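Local coordinates for protein chymotrypsin-like serine protease (Equine arteritis virus, PDB 1MBM) that probably cuts viral polyproteins as a chymotrypsin-like serine proteinase, the nsp4 enzyme of an arterivirus, at residues 29-34 / 57-62; 112-117 / 126-131; 7-12 / 41-46. All blocks are in the same frame, centred on the assembly; numbering follows the deposited sequence.

Interaction 1. Residues 29-34 / 57-62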
ATOM      1  N   LEU A  29      -6.167  -7.944  -6.093  1.00  5.20           N
ATOM      2  CA  LEU A  29      -6.337  -7.258  -4.803  1.00  7.75           C
ATOM      3  C   LEU A  29      -6.722  -5.794  -4.958  1.00  8.32           C
ATOM      4  O   LEU A  29      -6.262  -5.129  -5.877  1.00  9.62           O
ATOM      5  CB  LEU A  29      -5.045  -7.295  -4.000  1.00  7.57           C
ATOM      6  CG  LEU A  29      -4.380  -8.652  -3.829  1.00  8.74           C
ATOM      7  CD1 LEU A  29      -3.066  -8.490  -3.053  1.00  7.87           C
ATOM      8  CD2 LEU A  29      -5.326  -9.637  -3.143  1.00  7.27           C
ATOM      9  N   THR A  30      -7.535  -5.299  -4.030  1.00  5.65           N
ATOM     10  CA  THR A  30      -7.938  -3.893  -3.983  1.00  8.02           C
ATOM     11  C   THR A  30      -8.536  -3.646  -2.596  1.00  8.58           C
ATOM     12  O   THR A  30      -8.429  -4.511  -1.708  1.00  6.48           O
ATOM     13  CB  THR A  30      -8.941  -3.529  -5.143  1.00  9.93           C
ATOM     14  OG1 THR A  30      -9.171  -2.113  -5.194  1.00  9.50           O
ATOM     15  CG2 THR A  30     -10.347  -4.121  -4.901  1.00  6.62           C
ATOM     16  N   ALA A  31      -9.119  -2.466  -2.397  1.00  7.47           N
ATOM     17  CA  ALA A  31      -9.726  -2.106  -1.117  1.00 10.72           C
ATOM     18  C   ALA A  31     -11.231  -2.381  -1.126  1.00  8.82           C
ATOM     19  O   ALA A  31     -11.911  -2.113  -2.115  1.00  6.39           O
ATOM     20  CB  ALA A  31      -9.464  -0.642  -0.792  1.00  8.77           C
ATOM     21  N   SER A  32     -11.748  -2.888  -0.013  1.00  5.62           N
ATOM     22  CA  SER A  32     -13.178  -3.198   0.091  1.00  7.79           C
ATOM     23  C   SER A  32     -14.090  -1.985  -0.141  1.00  7.31           C
ATOM     24  O   SER A  32     -15.131  -2.104  -0.781  1.00  6.63           O
ATOM     25  CB  SER A  32     -13.488  -3.830   1.447  1.00  8.87           C
ATOM     26  OG  SER A  32     -12.651  -4.954   1.666  1.00  8.08           O
ATOM     27  N   HIS A  33     -13.707  -0.819   0.368  1.00  7.68           N
ATOM     28  CA  HIS A  33     -14.568   0.353   0.213  1.00  9.89           C
ATOM     29  C   HIS A  33     -14.602   0.861  -1.240  1.00  9.39           C
ATOM     30  O   HIS A  33     -15.514   1.578  -1.628  1.00 10.02           O
ATOM     31  CB  HIS A  33     -14.193   1.463   1.198  1.00  7.85           C
ATOM     32  CG  HIS A  33     -12.941   2.198   0.840  1.00  8.06           C
ATOM     33  ND1 HIS A  33     -11.687   1.739   1.184  1.00 10.34           N
ATOM     34  CD2 HIS A  33     -12.749   3.369   0.187  1.00 11.09           C
ATOM     35  CE1 HIS A  33     -10.776   2.590   0.746  1.00 15.84           C
ATOM     36  NE2 HIS A  33     -11.394   3.585   0.136  1.00 12.06           N
ATOM     37  N   VAL A  34     -13.600   0.489  -2.033  1.00  8.20           N
ATOM     38  CA  VAL A  34     -13.601   0.789  -3.458  1.00  9.12           C
ATOM     39  C   VAL A  34     -14.630  -0.121  -4.145  1.00  9.59           C
ATOM     40  O   VAL A  34     -15.394   0.316  -5.017  1.00  6.99           O
ATOM     41  CB  VAL A  34     -12.204   0.580  -4.069  1.00 10.80           C
ATOM     42  CG1 VAL A  34     -12.275   0.510  -5.596  1.00 11.68           C
ATOM     43  CG2 VAL A  34     -11.263   1.695  -3.615  1.00 12.66           C
ATOM     44  N   ASN A  57     -11.880  -8.913   4.001  1.00  9.00           N
ATOM     45  CA  ASN A  57     -11.475  -8.988   5.393  1.00  8.14           C
ATOM     46  C   ASN A  57     -11.158  -7.552   5.803  1.00  7.80           C
ATOM     47  O   ASN A  57     -10.073  -7.032   5.520  1.00  5.34           O
ATOM     48  CB  ASN A  57     -10.266  -9.906   5.584  1.00 10.17           C
ATOM     49  CG  ASN A  57     -10.037 -10.249   7.045  1.00  8.50           C
ATOM     50  OD1 ASN A  57     -10.525  -9.550   7.933  1.00  9.12           O
ATOM     51  ND2 ASN A  57      -9.312 -11.331   7.303  1.00  8.11           N
ATOM     52  N   GLY A  58     -12.102  -6.900   6.473  1.00  6.17           N
ATOM     53  CA  GLY A  58     -11.951  -5.480   6.729  1.00  4.65           C
ATOM     54  C   GLY A  58     -11.868  -4.812   5.369  1.00  6.35           C
ATOM     55  O   GLY A  58     -12.604  -5.187   4.451  1.00  4.25           O
ATOM     56  N   ASP A  59     -10.947  -3.862   5.211  1.00  4.86           N
ATOM     57  CA  ASP A  59     -10.813  -3.142   3.937  1.00  7.36           C
ATOM     58  C   ASP A  59      -9.932  -3.868   2.904  1.00  7.96           C
ATOM     59  O   ASP A  59      -9.685  -3.337   1.828  1.00  6.57           O
ATOM     60  CB  ASP A  59     -10.304  -1.713   4.175  1.00  7.09           C
ATOM     61  CG  ASP A  59     -10.541  -0.783   2.985  1.00 11.62           C
ATOM     62  OD1 ASP A  59     -11.664  -0.759   2.411  1.00  5.58           O
ATOM     63  OD2 ASP A  59      -9.651  -0.020   2.566  1.00  9.66           O
ATOM     64  N   PHE A  60      -9.441  -5.062   3.237  1.00  4.76           N
ATOM     65  CA  PHE A  60      -8.650  -5.870   2.293  1.00  8.25           C
ATOM     66  C   PHE A  60      -9.590  -6.709   1.426  1.00  7.38           C
ATOM     67  O   PHE A  60     -10.347  -7.513   1.958  1.00  8.26           O
ATOM     68  CB  PHE A  60      -7.700  -6.820   3.047  1.00  7.78           C
ATOM     69  CG  PHE A  60      -6.746  -7.567   2.140  1.00 10.07           C
ATOM     70  CD1 PHE A  60      -7.115  -8.775   1.559  1.00  7.13           C
ATOM     71  CD2 PHE A  60      -5.485  -7.049   1.863  1.00  8.73           C
ATOM     72  CE1 PHE A  60      -6.237  -9.471   0.723  1.00 11.80           C
ATOM     73  CE2 PHE A  60      -4.610  -7.731   1.028  1.00 12.23           C
ATOM     74  CZ  PHE A  60      -4.987  -8.944   0.461  1.00 10.18           C
ATOM     75  N   ALA A  61      -9.540  -6.528   0.106  1.00  5.42           N
ATOM     76  CA  ALA A  61     -10.434  -7.249  -0.808  1.00  7.45           C
ATOM     77  C   ALA A  61      -9.680  -8.086  -1.839  1.00  8.13           C
ATOM     78  O   ALA A  61      -8.786  -7.596  -2.514  1.00  6.80           O
ATOM     79  CB  ALA A  61     -11.369  -6.272  -1.516  1.00  5.32           C
ATOM     80  N   GLU A  62     -10.057  -9.349  -1.974  1.00  9.41           N
ATOM     81  CA  GLU A  62      -9.377 -10.241  -2.904  1.00  6.15           C
ATOM     82  C   GLU A  62     -10.351 -10.979  -3.812  1.00  8.12           C
ATOM     83  O   GLU A  62     -11.323 -11.584  -3.334  1.00  4.67           O
ATOM     84  CB  GLU A  62      -8.539 -11.268  -2.116  1.00  6.35           C
ATOM     85  CG  GLU A  62      -8.038 -12.455  -2.930  1.00  6.21           C
ATOM     86  CD  GLU A  62      -7.319 -13.482  -2.057  1.00  9.61           C
ATOM     87  OE1 GLU A  62      -6.311 -13.132  -1.429  1.00  8.11           O
ATOM     88  OE2 GLU A  62      -7.770 -14.634  -1.987  1.00  9.63           O
TER
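H33 and D59 meet ring to carboxylate, their planes turned 24° apart. D59 OD1 lies close to the ring plane and accepts from H33 ND1 at 2.8 Å, on its syn side. The same oxygen takes a second bond from H33 N at 2.9 Å, met nearly along the C-O axis. Because H33 CG sits between its own backbone N and carbonyl carbon (chi1 75°), ring and amide grip one oxygen together. ND1 makes a weak bond to D59 OD2, which is also hydrogen-bonded to T129 OG1.

Further polar bonds tie the turn to the helix start. S32 OG, on a one-carbon side chain turned beside its own backbone N (chi1 -54°), donates to G58 O at 2.8 Å, in the carbonyl plane and on a lone pair, while S32 N comes to D59 O at 2.8 Å from above the carbonyl plane. G58 suits its place in the type II' turn N57-F60, where phi is positive.

Antiparallel strands 25-31 and 60-65 pair through T30 and A61, each N bonded to the other's O. The apolar part is L29, whose CD2 touches F60 CZ at 3.7 Å and E62 CB at 3.7 Å; the E62 carboxylate goes on to R22.

With H33 ND1 committed to D59, H33 NE2 makes a weak bond with S114 OG. This chemistry is consistent with the charge relay of chymotrypsin-like proteinases, H33 and D59 probably serving as its histidine and aspartate.

Interaction 2. Residues 112-117 / 126-131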
ATOM      1  N   GLY A 112      -7.965   8.189  -5.314  1.00  8.08           N
ATOM      2  CA  GLY A 112      -7.824   7.188  -6.361  1.00  8.96           C
ATOM      3  C   GLY A 112      -6.791   6.096  -6.098  1.00 10.74           C
ATOM      4  O   GLY A 112      -6.819   5.045  -6.751  1.00 10.64           O
ATOM      5  N   ASP A 113      -5.893   6.320  -5.132  1.00  8.15           N
ATOM      6  CA  ASP A 113      -4.858   5.340  -4.807  1.00  5.05           C
ATOM      7  C   ASP A 113      -5.346   4.278  -3.837  1.00  6.58           C
ATOM      8  O   ASP A 113      -4.592   3.355  -3.522  1.00  6.22           O
ATOM      9  CB  ASP A 113      -3.627   5.997  -4.174  1.00  6.12           C
ATOM     10  CG  ASP A 113      -2.913   6.955  -5.107  1.00 13.20           C
ATOM     11  OD1 ASP A 113      -2.937   6.742  -6.337  1.00  9.97           O
ATOM     12  OD2 ASP A 113      -2.290   7.952  -4.682  1.00 11.08           O
ATOM     13  N   SER A 114      -6.572   4.417  -3.332  1.00  4.19           N
ATOM     14  CA  SER A 114      -7.117   3.404  -2.424  1.00  8.65           C
ATOM     15  C   SER A 114      -7.088   2.056  -3.131  1.00  7.96           C
ATOM     16  O   SER A 114      -7.441   1.954  -4.305  1.00  6.47           O
ATOM     17  CB  SER A 114      -8.540   3.762  -1.985  1.00 10.03           C
ATOM     18  OG  SER A 114      -8.515   4.787  -1.001  1.00 12.74           O
ATOM     19  N   GLY A 115      -6.633   1.032  -2.426  1.00  9.73           N
ATOM     20  CA  GLY A 115      -6.532  -0.287  -3.013  1.00  9.97           C
ATOM     21  C   GLY A 115      -5.165  -0.667  -3.554  1.00  8.41           C
ATOM     22  O   GLY A 115      -4.943  -1.847  -3.836  1.00  6.14           O
ATOM     23  N   SER A 116      -4.272   0.311  -3.736  1.00  6.28           N
ATOM     24  CA  SER A 116      -2.914   0.030  -4.214  1.00  9.32           C
ATOM     25  C   SER A 116      -2.245  -1.001  -3.316  1.00  7.99           C
ATOM     26  O   SER A 116      -2.369  -0.944  -2.094  1.00  9.28           O
ATOM     27  CB  SER A 116      -2.025   1.292  -4.229  1.00  8.50           C
ATOM     28  OG  SER A 116      -2.589   2.352  -5.009  1.00  4.12           O
ATOM     29  N   ALA A 117      -1.537  -1.942  -3.919  1.00  8.35           N
ATOM     30  CA  ALA A 117      -0.810  -2.926  -3.126  1.00  9.84           C
ATOM     31  C   ALA A 117       0.308  -2.166  -2.450  1.00  8.64           C
ATOM     32  O   ALA A 117       0.887  -1.252  -3.040  1.00  7.63           O
ATOM     33  CB  ALA A 117      -0.232  -4.020  -4.014  1.00  9.48           C
ATOM     34  N   GLY A 126      -0.075  -5.437   2.389  1.00  6.98           N
ATOM     35  CA  GLY A 126      -1.450  -4.984   2.526  1.00  6.40           C
ATOM     36  C   GLY A 126      -1.931  -4.151   1.349  1.00  9.18           C
ATOM     37  O   GLY A 126      -1.253  -4.068   0.324  1.00  6.13           O
ATOM     38  N   VAL A 127      -3.115  -3.566   1.476  1.00  6.65           N
ATOM     39  CA  VAL A 127      -3.607  -2.643   0.457  1.00  8.09           C
ATOM     40  C   VAL A 127      -3.751  -1.272   1.105  1.00  8.51           C
ATOM     41  O   VAL A 127      -3.964  -1.168   2.314  1.00  6.35           O
ATOM     42  CB  VAL A 127      -4.966  -3.072  -0.173  1.00  9.86           C
ATOM     43  CG1 VAL A 127      -4.819  -4.362  -0.983  1.00 10.39           C
ATOM     44  CG2 VAL A 127      -6.054  -3.222   0.892  1.00  7.58           C
ATOM     45  N   HIS A 128      -3.631  -0.218   0.304  1.00  8.75           N
ATOM     46  CA  HIS A 128      -3.778   1.129   0.829  1.00  7.57           C
ATOM     47  C   HIS A 128      -5.250   1.424   1.101  1.00  8.57           C
ATOM     48  O   HIS A 128      -6.084   1.354   0.200  1.00  5.57           O
ATOM     49  CB  HIS A 128      -3.197   2.171  -0.137  1.00  8.05           C
ATOM     50  CG  HIS A 128      -3.371   3.577   0.338  1.00  6.60           C
ATOM     51  ND1 HIS A 128      -2.646   4.100   1.388  1.00  5.87           N
ATOM     52  CD2 HIS A 128      -4.217   4.555  -0.060  1.00  7.48           C
ATOM     53  CE1 HIS A 128      -3.014   5.350   1.592  1.00  6.85           C
ATOM     54  NE2 HIS A 128      -3.967   5.650   0.726  1.00  4.57           N
ATOM     55  N   THR A 129      -5.540   1.801   2.344  1.00  9.27           N
ATOM     56  CA  THR A 129      -6.901   2.020   2.825  1.00  9.41           C
ATOM     57  C   THR A 129      -7.337   3.480   2.837  1.00 10.25           C
ATOM     58  O   THR A 129      -8.470   3.801   2.485  1.00  9.11           O
ATOM     59  CB  THR A 129      -7.017   1.398   4.238  1.00 12.75           C
ATOM     60  OG1 THR A 129      -7.073  -0.026   4.105  1.00 12.12           O
ATOM     61  CG2 THR A 129      -8.338   1.760   4.933  1.00 13.69           C
ATOM     62  N   GLY A 130      -6.450   4.378   3.228  1.00 10.37           N
ATOM     63  CA  GLY A 130      -6.840   5.776   3.267  1.00 12.03           C
ATOM     64  C   GLY A 130      -5.731   6.666   3.764  1.00 13.77           C
ATOM     65  O   GLY A 130      -4.649   6.207   4.090  1.00  7.49           O
ATOM     66  N   SER A 131      -6.016   7.953   3.869  1.00 14.91           N
ATOM     67  CA  SER A 131      -4.971   8.883   4.236  1.00 15.82           C
ATOM     68  C   SER A 131      -5.428   9.908   5.256  1.00 17.00           C
ATOM     69  O   SER A 131      -6.611  10.028   5.555  1.00 18.51           O
ATOM     70  CB  SER A 131      -4.526   9.619   2.982  1.00 14.87           C
ATOM     71  OG  SER A 131      -5.588  10.441   2.535  1.00 18.72           O
TER
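G115 N donates to H128 O at 2.7 Å, nearly straight at 173°, and H128 N returns a bond to S116 O at 2.8 Å. The two bonds hold the turn D113-S116 against strand 123-132; it is a type II turn in the G-D-S-G-S sequence that matches the nucleophile loop of chymotrypsin-like proteinases, S114 probably being the nucleophile. G115 occupies the turn position with positive phi, where a side chain would crowd the carbonyl O of S114, so glycine suits the place. Beyond the turn, A117 and V127 form a non-hydrogen-bonded pair that begins strand 117-120 beside strand 123-132.

Among the side chains H128 contributes most. With its CG anti to the backbone N (chi1 178°), its ring lies against the turn: CD2 is 3.7 Å from D113 O, and S114 CA stands at the ring edge. G130 N lies above one face, offset toward the rim, and W89 meets the ring at a steep angle. A histidine at this place in relatives that cleave after glutamate lines the S1 pocket, and H128 may do likewise. V127 CG1 packs on G115 O at 3.8 Å. T129 and G130 both face Y138 in a classic beta bulge. The D113 carboxylate is paired with R197, while its backbone O accepts both S116 N and S116 OG, the hydroxyl at 2.7 Å and tilted 22° from the carbonyl plane.

Interaction 3. Residues 7-12 / 41-46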
ATOM      1  N   GLY A   7      -3.629  -2.067 -11.954  1.00 10.92           N
ATOM      2  CA  GLY A   7      -4.761  -1.596 -12.729  1.00 11.53           C
ATOM      3  C   GLY A   7      -5.725  -0.697 -11.974  1.00 12.69           C
ATOM      4  O   GLY A   7      -5.543  -0.420 -10.784  1.00 10.82           O
ATOM      5  N   PHE A   8      -6.749  -0.230 -12.688  1.00 11.59           N
ATOM      6  CA  PHE A   8      -7.785   0.620 -12.122  1.00  9.39           C
ATOM      7  C   PHE A   8      -8.992  -0.235 -11.749  1.00  9.66           C
ATOM      8  O   PHE A   8      -9.355  -1.147 -12.473  1.00  7.87           O
ATOM      9  CB  PHE A   8      -8.230   1.672 -13.142  1.00 14.29           C
ATOM     10  CG  PHE A   8      -7.205   2.737 -13.418  1.00 17.43           C
ATOM     11  CD1 PHE A   8      -7.063   3.818 -12.561  1.00 19.63           C
ATOM     12  CD2 PHE A   8      -6.405   2.673 -14.546  1.00 19.91           C
ATOM     13  CE1 PHE A   8      -6.132   4.808 -12.815  1.00 20.13           C
ATOM     14  CE2 PHE A   8      -5.469   3.662 -14.810  1.00 21.66           C
ATOM     15  CZ  PHE A   8      -5.335   4.731 -13.946  1.00 19.29           C
ATOM     16  N   VAL A   9      -9.617   0.072 -10.615  1.00 12.40           N
ATOM     17  CA  VAL A   9     -10.785  -0.673 -10.139  1.00 10.55           C
ATOM     18  C   VAL A   9     -11.956   0.292  -9.917  1.00 12.46           C
ATOM     19  O   VAL A   9     -11.775   1.354  -9.315  1.00  8.76           O
ATOM     20  CB  VAL A   9     -10.479  -1.418  -8.818  1.00 10.87           C
ATOM     21  CG1 VAL A   9     -11.702  -2.125  -8.285  1.00  9.57           C
ATOM     22  CG2 VAL A   9      -9.336  -2.446  -9.014  1.00  8.50           C
ATOM     23  N   ALA A  10     -13.135  -0.067 -10.435  1.00  8.68           N
ATOM     24  CA  ALA A  10     -14.346   0.728 -10.251  1.00  9.48           C
ATOM     25  C   ALA A  10     -15.501  -0.118  -9.697  1.00 10.50           C
ATOM     26  O   ALA A  10     -15.929  -1.093 -10.325  1.00  9.41           O
ATOM     27  CB  ALA A  10     -14.762   1.382 -11.567  1.00  9.05           C
ATOM     28  N   GLY A  11     -15.996   0.276  -8.526  1.00 10.01           N
ATOM     29  CA  GLY A  11     -17.140  -0.352  -7.877  1.00  9.44           C
ATOM     30  C   GLY A  11     -18.005   0.769  -7.329  1.00 11.47           C
ATOM     31  O   GLY A  11     -18.479   1.615  -8.095  1.00  9.90           O
ATOM     32  N   SER A  12     -18.210   0.798  -6.014  1.00 10.08           N
ATOM     33  CA  SER A  12     -18.945   1.897  -5.385  1.00 10.96           C
ATOM     34  C   SER A  12     -18.057   3.132  -5.387  1.00 10.70           C
ATOM     35  O   SER A  12     -18.530   4.271  -5.294  1.00  6.28           O
ATOM     36  CB  SER A  12     -19.341   1.557  -3.947  1.00 10.14           C
ATOM     37  OG  SER A  12     -20.488   0.727  -3.908  1.00 11.63           O
ATOM     38  N   ALA A  41     -17.014  -5.439  -8.712  1.00 18.79           N
ATOM     39  CA  ALA A  41     -16.233  -4.322  -9.236  1.00 14.28           C
ATOM     40  C   ALA A  41     -15.494  -4.686 -10.519  1.00 13.11           C
ATOM     41  O   ALA A  41     -15.138  -5.837 -10.752  1.00 11.41           O
ATOM     42  CB  ALA A  41     -15.262  -3.806  -8.195  1.00 12.53           C
ATOM     43  N   THR A  42     -15.239  -3.683 -11.346  1.00 14.14           N
ATOM     44  CA  THR A  42     -14.597  -3.928 -12.625  1.00 11.80           C
ATOM     45  C   THR A  42     -13.139  -3.479 -12.609  1.00 10.74           C
ATOM     46  O   THR A  42     -12.835  -2.348 -12.227  1.00 10.12           O
ATOM     47  CB  THR A  42     -15.374  -3.229 -13.750  1.00 13.23           C
ATOM     48  OG1 THR A  42     -16.696  -3.798 -13.862  1.00 12.66           O
ATOM     49  CG2 THR A  42     -14.739  -3.550 -15.090  1.00  9.37           C
ATOM     50  N   LEU A  43     -12.250  -4.385 -13.013  1.00  6.98           N
ATOM     51  CA  LEU A  43     -10.817  -4.122 -13.107  1.00  9.52           C
ATOM     52  C   LEU A  43     -10.470  -3.744 -14.548  1.00 11.39           C
ATOM     53  O   LEU A  43     -10.946  -4.364 -15.499  1.00 12.96           O
ATOM     54  CB  LEU A  43     -10.024  -5.374 -12.724  1.00  8.79           C
ATOM     55  CG  LEU A  43      -8.542  -5.405 -13.108  1.00 12.11           C
ATOM     56  CD1 LEU A  43      -7.763  -4.394 -12.271  1.00  9.86           C
ATOM     57  CD2 LEU A  43      -7.961  -6.807 -12.932  1.00 11.51           C
ATOM     58  N   LYS A  44      -9.654  -2.716 -14.702  1.00 11.67           N
ATOM     59  CA  LYS A  44      -9.164  -2.320 -16.006  1.00 12.39           C
ATOM     60  C   LYS A  44      -7.642  -2.399 -15.949  1.00 11.21           C
ATOM     61  O   LYS A  44      -7.023  -1.698 -15.158  1.00  9.76           O
ATOM     62  CB  LYS A  44      -9.592  -0.894 -16.322  1.00 12.17           C
ATOM     63  CG  LYS A  44      -9.072  -0.365 -17.651  1.00 18.74           C
ATOM     64  CD  LYS A  44      -9.383   1.114 -17.792  1.00 20.58           C
ATOM     65  CE  LYS A  44      -8.350   1.814 -18.653  1.00 26.98           C
ATOM     66  NZ  LYS A  44      -8.530   3.292 -18.643  1.00 24.10           N
ATOM     67  N   ILE A  45      -7.057  -3.257 -16.783  1.00 10.05           N
ATOM     68  CA  ILE A  45      -5.606  -3.395 -16.878  1.00  9.67           C
ATOM     69  C   ILE A  45      -5.211  -3.809 -18.304  1.00  9.76           C
ATOM     70  O   ILE A  45      -5.792  -4.734 -18.873  1.00  9.88           O
ATOM     71  CB  ILE A  45      -5.058  -4.369 -15.799  1.00  7.31           C
ATOM     72  CG1 ILE A  45      -3.525  -4.388 -15.811  1.00  8.40           C
ATOM     73  CG2 ILE A  45      -5.644  -5.761 -15.951  1.00  6.28           C
ATOM     74  CD1 ILE A  45      -2.934  -5.149 -14.652  1.00  6.12           C
ATOM     75  N   GLY A  46      -4.238  -3.111 -18.882  1.00 10.13           N
ATOM     76  CA  GLY A  46      -3.876  -3.342 -20.271  1.00 11.64           C
ATOM     77  C   GLY A  46      -5.116  -3.079 -21.112  1.00 14.13           C
ATOM     78  O   GLY A  46      -5.776  -2.057 -20.937  1.00 16.24           O
TER
HETATM   79  O   HOH W   1     -18.610  -2.554 -11.875  1.00 42.61           O
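F8 and K44 face each other as an antiparallel hydrogen-bonded pair, and A10 and T42 form the next such pair along the strands. K44 N donates to F8 O at 2.7 Å; F8 N answers K44 O, and A10 and T42 exchange the same two bonds. Between these pairs V9 and L43 make a non-hydrogen-bonded pair, with CA-H...O contacts from V9 CA to T42 O and from L43 CA to F8 O.

On the V9-L43 face the packing is apolar. The two V9 methyls divide the work: CG1, anti to the backbone N (chi1 177°), touches A41 CB at 3.9 Å, while CG2 meets L43 CD1 at 4.1 Å. L43 CD1 also rests 3.6 Å from F8 O. A41, whose side chain is a lone methyl, sets CB 3.5 Å from A10 O and packs also on F54. At the other end G7 CA comes within 3.3 Å of K44 O, and a side chain there would collide with that carbonyl and with L43, so glycine fits.

Strands 6-10 and 40-45 are the two ends of the six-strand order, and their pairing closes the antiparallel beta barrel of the chymotrypsin-like fold. V9 and L43 therefore belong to its interior: V9 packs on T30, and L43 on V28, V19, L52 and L70. I45 joins them through V19, L70 and W74.

The other face carries F8, A10, T42 and K44. F8 and K44 are exposed there, which suits the extended charged chain of K44, while the F8 ring finds some apolar cover on A92. T42 OG1 bonds T51 OG1 on the neighbouring strand 48-57, and a water 3.0 Å from T42 OG1 makes a weak bond to A10 O.

Interactions 1 and 3 belong to the same six-stranded barrel, their centres about 13 Å apart, and their segments alternate along the chain: 7-12, 29-34, 41-46, 57-62. Helix 32-35 leads from one to the other, and V34 CG1 packs on V9 CG1 at 3.8 Å. Interaction 2 follows later, in the second beta domain, where a turn packs on strand 123-132. Its centre is about 9 Å from that of interaction 1, which it touches through D59 OD2 and T129 OG1, 3.0 Å apart. The probable catalytic residues come from the helix and turns at the edges of the two beta domains, as in chymotrypsin-like proteinases, while interaction 3 closes the first barrel about 14 Å from interaction 2, without touching it.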